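Long-range contact in predicted acetamidase/formamidase (Thermoanaerobacter tengcongensis, PDB 3TKK), which probably hydrolyses carbon-nitrogen bonds in linear amides such as acetamide or formamide, and binds zinc and calcium ions: residues A229-A234 / L282-F287. Numbering follows the deposited sequence.
Sequences ATIASA and LKTARF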
loop_
_atom_site.group_PDB
_atom_site.type_symbol
_atom_site.label_atom_id
_atom_site.label_comp_id
_atom_site.label_asym_id
_atom_site.label_seq_id
_atom_site.Cartn_x
_atom_site.Cartn_y
_atom_site.Cartn_z
ATOM N N ALA A 229 -2.835 2.497 12.235
ATOM C CA ALA A 229 -3.489 1.977 11.023
ATOM C C ALA A 229 -4.448 0.899 11.431
ATOM O O ALA A 229 -4.035 0.083 12.235
ATOM C CB ALA A 229 -2.406 1.296 10.151
ATOM N N THR A 230 -5.671 0.845 10.868
ATOM C CA THR A 230 -6.569 -0.208 11.251
ATOM C C THR A 230 -6.119 -1.295 10.360
ATOM O O THR A 230 -5.580 -0.958 9.241
ATOM C CB THR A 230 -8.041 0.225 10.905
ATOM O OG1 THR A 230 -8.036 0.932 9.621
ATOM C CG2 THR A 230 -8.569 1.328 11.967
ATOM N N ILE A 231 -6.350 -2.585 10.754
ATOM C CA ILE A 231 -5.928 -3.749 9.901
ATOM C C ILE A 231 -7.192 -4.591 9.650
ATOM O O ILE A 231 -8.027 -4.693 10.585
ATOM C CB ILE A 231 -5.027 -4.644 10.721
ATOM C CG1 ILE A 231 -3.809 -3.836 11.347
ATOM C CG2 ILE A 231 -4.496 -5.892 9.840
ATOM C CD1 ILE A 231 -2.934 -3.374 10.351
ATOM N N ALA A 232 -7.408 -5.121 8.459
ATOM C CA ALA A 232 -8.548 -6.083 8.311
ATOM C C ALA A 232 -8.204 -7.169 7.299
ATOM O O ALA A 232 -7.387 -6.873 6.422
ATOM C CB ALA A 232 -9.732 -5.370 7.781
ATOM N N SER A 233 -8.943 -8.341 7.322
ATOM C CA SER A 233 -8.653 -9.377 6.356
ATOM C C SER A 233 -9.998 -9.857 5.798
ATOM O O SER A 233 -10.974 -9.738 6.484
ATOM C CB SER A 233 -7.848 -10.561 7.032
ATOM O OG SER A 233 -6.695 -10.007 7.739
ATOM N N ALA A 234 -9.994 -10.316 4.556
ATOM C CA ALA A 234 -11.127 -10.813 3.772
ATOM C C ALA A 234 -10.595 -11.575 2.597
ATOM O O ALA A 234 -9.388 -11.547 2.293
ATOM C CB ALA A 234 -11.982 -9.648 3.262
ATOM N N LEU A 282 -6.662 -15.531 3.497
ATOM C CA LEU A 282 -7.322 -14.280 3.283
ATOM C C LEU A 282 -6.207 -13.281 3.082
ATOM O O LEU A 282 -5.042 -13.517 3.625
ATOM C CB LEU A 282 -8.087 -13.968 4.552
ATOM C CG LEU A 282 -9.162 -14.880 5.128
ATOM C CD1 LEU A 282 -9.916 -14.255 6.436
ATOM C CD2 LEU A 282 -10.260 -15.342 4.047
ATOM N N LYS A 283 -6.502 -12.159 2.395
ATOM C CA LYS A 283 -5.499 -10.976 2.203
ATOM C C LYS A 283 -5.759 -9.993 3.292
ATOM O O LYS A 283 -6.849 -9.988 3.862
ATOM C CB LYS A 283 -5.797 -10.309 0.834
ATOM C CG LYS A 283 -6.053 -11.539 -0.259
ATOM C CD LYS A 283 -5.933 -10.927 -1.601
ATOM C CE LYS A 283 -5.874 -11.946 -2.813
ATOM N NZ LYS A 283 -6.028 -13.227 -2.205
ATOM N N THR A 284 -4.692 -9.325 3.685
ATOM C CA THR A 284 -4.764 -8.438 4.761
ATOM C C THR A 284 -4.323 -7.046 4.178
ATOM O O THR A 284 -3.303 -6.882 3.463
ATOM C CB THR A 284 -3.812 -8.859 5.842
ATOM O OG1 THR A 284 -4.197 -10.129 6.372
ATOM C CG2 THR A 284 -3.836 -7.844 6.967
ATOM N N ALA A 285 -5.089 -6.017 4.554
ATOM C CA ALA A 285 -4.822 -4.680 4.181
ATOM C C ALA A 285 -4.908 -3.817 5.365
ATOM O O ALA A 285 -5.331 -4.256 6.453
ATOM C CB ALA A 285 -5.944 -4.161 3.141
ATOM N N ARG A 286 -4.553 -2.567 5.152
ATOM C CA ARG A 286 -4.635 -1.667 6.222
ATOM C C ARG A 286 -5.006 -0.279 5.835
ATOM O O ARG A 286 -4.895 0.072 4.664
ATOM C CB ARG A 286 -3.369 -1.711 7.023
ATOM C CG ARG A 286 -2.145 -1.279 6.381
ATOM C CD ARG A 286 -0.903 -1.779 7.159
ATOM N NE ARG A 286 0.235 -1.109 6.506
ATOM C CZ ARG A 286 1.143 -1.705 5.714
ATOM N NH1 ARG A 286 1.243 -3.022 5.683
ATOM N NH2 ARG A 286 2.140 -0.963 5.171
ATOM N N PHE A 287 -5.487 0.521 6.787
ATOM C CA PHE A 287 -5.608 1.975 6.519
ATOM C C PHE A 287 -4.897 2.853 7.538
ATOM O O PHE A 287 -5.167 2.798 8.732
ATOM C CB PHE A 287 -7.097 2.343 6.417
ATOM C CG PHE A 287 -7.309 3.779 5.958
ATOM C CD1 PHE A 287 -7.084 4.113 4.630
ATOM C CD2 PHE A 287 -7.824 4.745 6.828
ATOM C CE1 PHE A 287 -7.223 5.406 4.164
ATOM C CE2 PHE A 287 -7.984 6.073 6.331
ATOM C CZ PHE A 287 -7.756 6.388 5.006
#
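T230, A232 and A234 pair with F287, A285 and K283 through six backbone hydrogen bonds, two to each pair, in an antiparallel ladder. The straightest runs from A285 N to A232 O (3.1 Å, 170° at the hydrogen), while S233 CA adds a CH···O contact to K283 O at 3.1 Å.

Among the side chains, S233 and T284 form a non-hydrogen-bonded pair whose hydroxyls join, OG to OG1 at 2.9 Å; T284 OG1 also hydrogen-bonds to Q277 NE2. With T284 OG1 beside the backbone N (chi1 -64°), CG2 falls anti to that N and points along its own strand toward I231 CG2, 3.5 Å away.

The two strands are neighbours in a mixed sheet with one face lined by helix 237-255: T230, A232 and A285 lie against that helix, and T230 OG1 hydrogen-bonds to A244 O. I231, S233, T284 and R286 occupy the other face, where T284 comes within about 6 Å of the calcium ligand D159, side chain to side chain.

Apolar packing centres on I231, whose CD1 lies 3.7 Å from R286 CB. Replacing I231 by alanine would remove both branches and is likely to leave a gap between T284 CG2 and the aliphatic stem of R286, whose guanidinium group is held farther out by a salt bridge to D191 and hydrogen bonds to Q274 and S276.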